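Local coordinates for uncharacterized protein (Bacteroides vulgatus, PDB 4R8O) that is of unknown function and folds as a single-layer antiparallel beta sheet built from beta-hairpin repeats, at residues A[42-54]-A[63-75]. Residues are numbered along the deposited sequence; the frame is centred on the assembly and turned at random.
Sequences YDANNQRTEDEAQ and WENNLCIRYTYGN
Tyr73 reaches across to Gln47 and Arg48. Tyr73 OH donates a hydrogen bond of 2.7 Å to Arg48 O, in the carbonyl plane and on a lone pair. The amide of Gln47 stacks on the same ring, its plane 27° from the ring plane, with OE1 over one face and offset toward the rim. A valine in place of Tyr73 would probably leave Arg48 O without this donor and the Gln47 amide without its ring.

Past Tyr73 the backbones pair antiparallel. Tyr71 N bonds to Thr49 O at 2.9 Å, and Ala53 N to Leu67 O at 2.9 Å. The bonds between Asp51 and Ile69 are weak.

The close packing is on the face of Glu50, Glu52 and Cys68. Glu50 CG, anti to the backbone N (chi1 -152°), rests 3.4 Å from Cys68 SG. Farther along, Gln54 NE2 meets Asn65 OD1 at 2.9 Å from above its carbonyl plane, and the two amides are nearly perpendicular. Glu52 OE2 is hydrogen-bonded to Tyr92 of strand 91-102.

On this same face the charged end is looser. Glu50 OE1 and Arg70 NE form only a long salt bridge (3.9 Å) by charge alone. On the opposite face the buried Ala53 CB and Leu67 CB lie 4.2 Å apart, and the end of the exposed Leu67 leads away from the neighbouring strand.

These strands form a central beta hairpin of the seven-stranded meander, the single-layer sheet of the DUF3836 family.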
loop_
_atom_site.group_PDB
_atom_site.type_symbol
_atom_site.label_atom_id
_atom_site.label_comp_id
_atom_site.label_asym_id
_atom_site.label_seq_id
_atom_site.Cartn_x
_atom_site.Cartn_y
_atom_site.Cartn_z
ATOM N N TYR A 42 -10.367 -4.985 0.364
ATOM C CA TYR A 42 -11.350 -5.050 -0.741
ATOM C C TYR A 42 -12.734 -4.827 -0.175
ATOM O O TYR A 42 -12.917 -4.961 1.021
ATOM C CB TYR A 42 -11.227 -6.408 -1.461
ATOM C CG TYR A 42 -9.869 -6.606 -2.153
ATOM C CD1 TYR A 42 -8.722 -6.922 -1.420
ATOM C CD2 TYR A 42 -9.725 -6.450 -3.529
ATOM C CE1 TYR A 42 -7.467 -7.068 -2.031
ATOM C CE2 TYR A 42 -8.469 -6.589 -4.154
ATOM C CZ TYR A 42 -7.347 -6.897 -3.398
ATOM O OH TYR A 42 -6.112 -7.047 -3.994
ATOM N N ASP A 43 -13.690 -4.434 -1.005
ATOM C CA ASP A 43 -15.092 -4.334 -0.564
ATOM C C ASP A 43 -15.770 -5.704 -0.680
ATOM O O ASP A 43 -15.107 -6.678 -0.941
ATOM C CB ASP A 43 -15.828 -3.249 -1.347
ATOM C CG ASP A 43 -15.865 -3.499 -2.837
ATOM O OD1 ASP A 43 -15.962 -4.666 -3.314
ATOM O OD2 ASP A 43 -15.761 -2.489 -3.534
ATOM N N ALA A 44 -17.091 -5.763 -0.514
ATOM C CA ALA A 44 -17.870 -7.016 -0.644
ATOM C C ALA A 44 -17.921 -7.507 -2.087
ATOM O O ALA A 44 -17.667 -8.688 -2.356
ATOM C CB ALA A 44 -19.280 -6.845 -0.099
ATOM N N ASN A 45 -18.162 -6.581 -3.014
ATOM C CA ASN A 45 -18.028 -6.880 -4.451
ATOM C C ASN A 45 -16.605 -7.219 -4.888
ATOM O O ASN A 45 -16.385 -7.529 -6.047
ATOM C CB ASN A 45 -18.544 -5.720 -5.300
ATOM C CG ASN A 45 -20.032 -5.525 -5.172
ATOM O OD1 ASN A 45 -20.779 -6.465 -4.884
ATOM N ND2 ASN A 45 -20.481 -4.296 -5.390
ATOM N N ASN A 46 -15.632 -7.091 -3.983
ATOM C CA ASN A 46 -14.253 -7.603 -4.154
ATOM C C ASN A 46 -13.306 -6.785 -5.030
ATOM O O ASN A 46 -12.366 -7.310 -5.619
ATOM C CB ASN A 46 -14.229 -9.111 -4.536
ATOM C CG ASN A 46 -13.623 -9.980 -3.441
ATOM O OD1 ASN A 46 -13.833 -9.752 -2.239
ATOM N ND2 ASN A 46 -12.882 -10.985 -3.840
ATOM N N GLN A 47 -13.595 -5.488 -5.077
ATOM C CA GLN A 47 -12.799 -4.447 -5.700
ATOM C C GLN A 47 -11.939 -3.817 -4.626
ATOM O O GLN A 47 -12.333 -3.757 -3.440
ATOM C CB GLN A 47 -13.704 -3.396 -6.289
ATOM C CG GLN A 47 -14.481 -3.876 -7.501
ATOM C CD GLN A 47 -15.469 -2.838 -7.972
ATOM O OE1 GLN A 47 -16.177 -2.214 -7.156
ATOM N NE2 GLN A 47 -15.550 -2.646 -9.280
ATOM N N ARG A 48 -10.757 -3.384 -5.057
ATOM C CA ARG A 48 -9.753 -2.963 -4.145
ATOM C C ARG A 48 -10.101 -1.601 -3.572
ATOM O O ARG A 48 -10.434 -0.684 -4.309
ATOM C CB ARG A 48 -8.402 -2.887 -4.832
ATOM C CG ARG A 48 -7.264 -2.567 -3.867
ATOM C CD ARG A 48 -5.936 -2.707 -4.572
ATOM N NE ARG A 48 -5.561 -4.126 -4.729
ATOM C CZ ARG A 48 -4.645 -4.601 -5.583
ATOM N NH1 ARG A 48 -3.992 -3.793 -6.432
ATOM N NH2 ARG A 48 -4.395 -5.917 -5.618
ATOM N N THR A 49 -9.925 -1.467 -2.263
ATOM C CA THR A 49 -10.293 -0.244 -1.541
ATOM C C THR A 49 -9.150 0.508 -0.923
ATOM O O THR A 49 -9.185 1.734 -0.891
ATOM C CB THR A 49 -11.344 -0.602 -0.506
ATOM O OG1 THR A 49 -12.581 -0.629 -1.214
ATOM C CG2 THR A 49 -11.465 0.421 0.602
ATOM N N GLU A 50 -8.169 -0.198 -0.400
ATOM C CA GLU A 50 -6.963 0.434 0.139
ATOM C C GLU A 50 -5.752 -0.179 -0.505
ATOM O O GLU A 50 -5.817 -1.200 -1.163
ATOM C CB GLU A 50 -6.876 0.199 1.634
ATOM C CG GLU A 50 -6.134 1.245 2.453
ATOM C CD GLU A 50 -6.473 1.055 3.910
ATOM O OE1 GLU A 50 -7.652 1.306 4.295
ATOM O OE2 GLU A 50 -5.609 0.573 4.659
ATOM N N ASP A 51 -4.637 0.480 -0.303
ATOM C CA ASP A 51 -3.340 -0.011 -0.706
ATOM C C ASP A 51 -2.376 0.710 0.188
ATOM O O ASP A 51 -1.838 1.729 -0.195
ATOM C CB ASP A 51 -3.078 0.310 -2.207
ATOM C CG ASP A 51 -1.635 0.030 -2.651
ATOM O OD1 ASP A 51 -0.789 -0.292 -1.792
ATOM O OD2 ASP A 51 -1.348 0.117 -3.878
ATOM N N GLU A 52 -2.184 0.179 1.372
ATOM C CA GLU A 52 -1.276 0.766 2.345
ATOM C C GLU A 52 0.152 0.382 1.992
ATOM O O GLU A 52 0.471 -0.794 1.877
ATOM C CB GLU A 52 -1.621 0.248 3.735
ATOM C CG GLU A 52 -0.919 0.985 4.841
ATOM C CD GLU A 52 -1.143 0.356 6.195
ATOM O OE1 GLU A 52 -2.059 -0.485 6.358
ATOM O OE2 GLU A 52 -0.409 0.715 7.119
ATOM N N ALA A 53 1.014 1.372 1.881
ATOM C CA ALA A 53 2.412 1.212 1.414
ATOM C C ALA A 53 3.337 1.455 2.572
ATOM O O ALA A 53 3.487 2.601 2.992
ATOM C CB ALA A 53 2.679 2.238 0.348
ATOM N N GLN A 54 3.921 0.394 3.122
ATOM C CA GLN A 54 4.823 0.517 4.262
ATOM C C GLN A 54 6.246 0.355 3.803
ATOM O O GLN A 54 6.505 -0.373 2.856
ATOM C CB GLN A 54 4.485 -0.526 5.302
ATOM C CG GLN A 54 3.195 -0.234 6.003
ATOM C CD GLN A 54 2.905 -1.243 7.101
ATOM O OE1 GLN A 54 2.917 -2.435 6.857
ATOM N NE2 GLN A 54 2.618 -0.761 8.313
ATOM N N TRP A 63 8.401 -2.403 10.100
ATOM C CA TRP A 63 7.604 -1.832 9.007
ATOM C C TRP A 63 6.997 -0.495 9.435
ATOM O O TRP A 63 6.180 -0.477 10.366
ATOM C CB TRP A 63 6.465 -2.791 8.604
ATOM C CG TRP A 63 6.902 -3.996 7.819
ATOM C CD1 TRP A 63 6.750 -5.294 8.180
ATOM C CD2 TRP A 63 7.512 -4.008 6.521
ATOM N NE1 TRP A 63 7.242 -6.118 7.218
ATOM C CE2 TRP A 63 7.725 -5.366 6.182
ATOM C CE3 TRP A 63 7.909 -3.007 5.617
ATOM C CZ2 TRP A 63 8.318 -5.764 4.956
ATOM C CZ3 TRP A 63 8.496 -3.396 4.381
ATOM C CH2 TRP A 63 8.693 -4.759 4.070
ATOM N N GLU A 64 7.343 0.598 8.745
ATOM C CA GLU A 64 6.837 1.953 9.102
ATOM C C GLU A 64 5.789 2.486 8.110
ATOM O O GLU A 64 6.010 2.488 6.886
ATOM C CB GLU A 64 7.991 2.945 9.237
ATOM C CG GLU A 64 9.040 2.510 10.248
ATOM C CD GLU A 64 10.085 3.570 10.546
ATOM O OE1 GLU A 64 10.218 4.529 9.755
ATOM O OE2 GLU A 64 10.820 3.413 11.552
ATOM N N ASN A 65 4.668 2.960 8.650
ATOM C CA ASN A 65 3.579 3.492 7.822
ATOM C C ASN A 65 4.058 4.700 7.051
ATOM O O ASN A 65 4.828 5.489 7.574
ATOM C CB ASN A 65 2.384 3.836 8.688
ATOM C CG ASN A 65 1.719 2.600 9.242
ATOM O OD1 ASN A 65 2.379 1.737 9.810
ATOM N ND2 ASN A 65 0.429 2.497 9.079
ATOM N N ASN A 66 3.673 4.807 5.786
ATOM C CA ASN A 66 4.163 5.917 4.948
ATOM C C ASN A 66 3.022 6.555 4.168
ATOM O O ASN A 66 2.567 7.637 4.501
ATOM C CB ASN A 66 5.319 5.431 4.030
ATOM C CG ASN A 66 5.742 6.488 3.006
ATOM O OD1 ASN A 66 5.763 7.686 3.306
ATOM N ND2 ASN A 66 6.054 6.059 1.794
ATOM N N LEU A 67 2.572 5.850 3.140
ATOM C CA LEU A 67 1.536 6.285 2.225
ATOM C C LEU A 67 0.408 5.298 2.257
ATOM O O LEU A 67 0.607 4.133 2.621
ATOM C CB LEU A 67 2.086 6.344 0.791
ATOM C CG LEU A 67 3.130 7.444 0.543
ATOM C CD1 LEU A 67 3.770 7.353 -0.854
ATOM C CD2 LEU A 67 2.529 8.832 0.758
ATOM N N CYS A 68 -0.765 5.758 1.836
ATOM C CA CYS A 68 -1.979 4.922 1.783
ATOM C C CYS A 68 -2.904 5.546 0.771
ATOM O O CYS A 68 -3.162 6.738 0.828
ATOM C CB CYS A 68 -2.646 4.919 3.125
ATOM S SG CYS A 68 -3.968 3.726 3.313
ATOM N N ILE A 69 -3.347 4.743 -0.171
ATOM C CA ILE A 69 -4.260 5.141 -1.214
ATOM C C ILE A 69 -5.596 4.456 -0.983
ATOM O O ILE A 69 -5.627 3.286 -0.604
ATOM C CB ILE A 69 -3.800 4.622 -2.559
ATOM C CG1 ILE A 69 -2.322 4.979 -2.804
ATOM C CG2 ILE A 69 -4.683 5.195 -3.649
ATOM C CD1 ILE A 69 -1.708 4.253 -3.993
ATOM N N ARG A 70 -6.681 5.170 -1.263
ATOM C CA ARG A 70 -8.051 4.694 -1.036
ATOM C C ARG A 70 -8.859 4.955 -2.273
ATOM O O ARG A 70 -8.752 6.032 -2.839
ATOM C CB ARG A 70 -8.654 5.380 0.175
ATOM C CG ARG A 70 -7.946 4.892 1.435
ATOM C CD ARG A 70 -8.622 5.195 2.779
ATOM N NE ARG A 70 -7.562 5.123 3.779
ATOM C CZ ARG A 70 -7.581 5.620 5.020
ATOM N NH1 ARG A 70 -8.654 6.228 5.530
ATOM N NH2 ARG A 70 -6.491 5.485 5.787
ATOM N N TYR A 71 -9.601 3.949 -2.720
ATOM C CA TYR A 71 -10.303 3.993 -4.000
ATOM C C TYR A 71 -11.783 3.961 -3.728
ATOM O O TYR A 71 -12.224 3.245 -2.825
ATOM C CB TYR A 71 -9.905 2.804 -4.839
ATOM C CG TYR A 71 -8.415 2.711 -5.212
ATOM C CD1 TYR A 71 -7.893 3.422 -6.304
ATOM C CD2 TYR A 71 -7.539 1.863 -4.511
ATOM C CE1 TYR A 71 -6.549 3.314 -6.677
ATOM C CE2 TYR A 71 -6.185 1.747 -4.881
ATOM C CZ TYR A 71 -5.706 2.475 -5.965
ATOM O OH TYR A 71 -4.393 2.368 -6.364
ATOM N N THR A 72 -12.530 4.793 -4.451
ATOM C CA THR A 72 -13.973 4.866 -4.334
ATOM C C THR A 72 -14.569 4.747 -5.709
ATOM O O THR A 72 -14.094 5.380 -6.665
ATOM C CB THR A 72 -14.372 6.187 -3.732
ATOM O OG1 THR A 72 -13.665 6.345 -2.497
ATOM C CG2 THR A 72 -15.883 6.246 -3.498
ATOM N N TYR A 73 -15.621 3.950 -5.803
ATOM C CA TYR A 73 -16.220 3.625 -7.071
ATOM C C TYR A 73 -17.592 4.266 -7.098
ATOM O O TYR A 73 -18.445 3.929 -6.289
ATOM C CB TYR A 73 -16.270 2.109 -7.266
ATOM C CG TYR A 73 -14.895 1.464 -7.189
ATOM C CD1 TYR A 73 -14.013 1.524 -8.268
ATOM C CD2 TYR A 73 -14.464 0.814 -6.023
ATOM C CE1 TYR A 73 -12.751 0.935 -8.202
ATOM C CE2 TYR A 73 -13.202 0.235 -5.938
ATOM C CZ TYR A 73 -12.341 0.308 -7.027
ATOM O OH TYR A 73 -11.099 -0.268 -6.939
ATOM N N GLY A 74 -17.772 5.196 -8.038
ATOM C CA GLY A 74 -19.037 5.854 -8.329
ATOM C C GLY A 74 -19.584 5.050 -9.483
ATOM O O GLY A 74 -19.014 4.030 -9.850
ATOM N N ASN A 75 -20.688 5.485 -10.061
ATOM C CA ASN A 75 -21.337 4.710 -11.128
ATOM C C ASN A 75 -20.749 5.007 -12.496
ATOM O O ASN A 75 -20.906 4.220 -13.435
ATOM C CB ASN A 75 -22.861 4.896 -11.072
ATOM C CG ASN A 75 -23.480 4.288 -9.814
ATOM O OD1 ASN A 75 -22.924 3.363 -9.206
ATOM N ND2 ASN A 75 -24.636 4.808 -9.413
#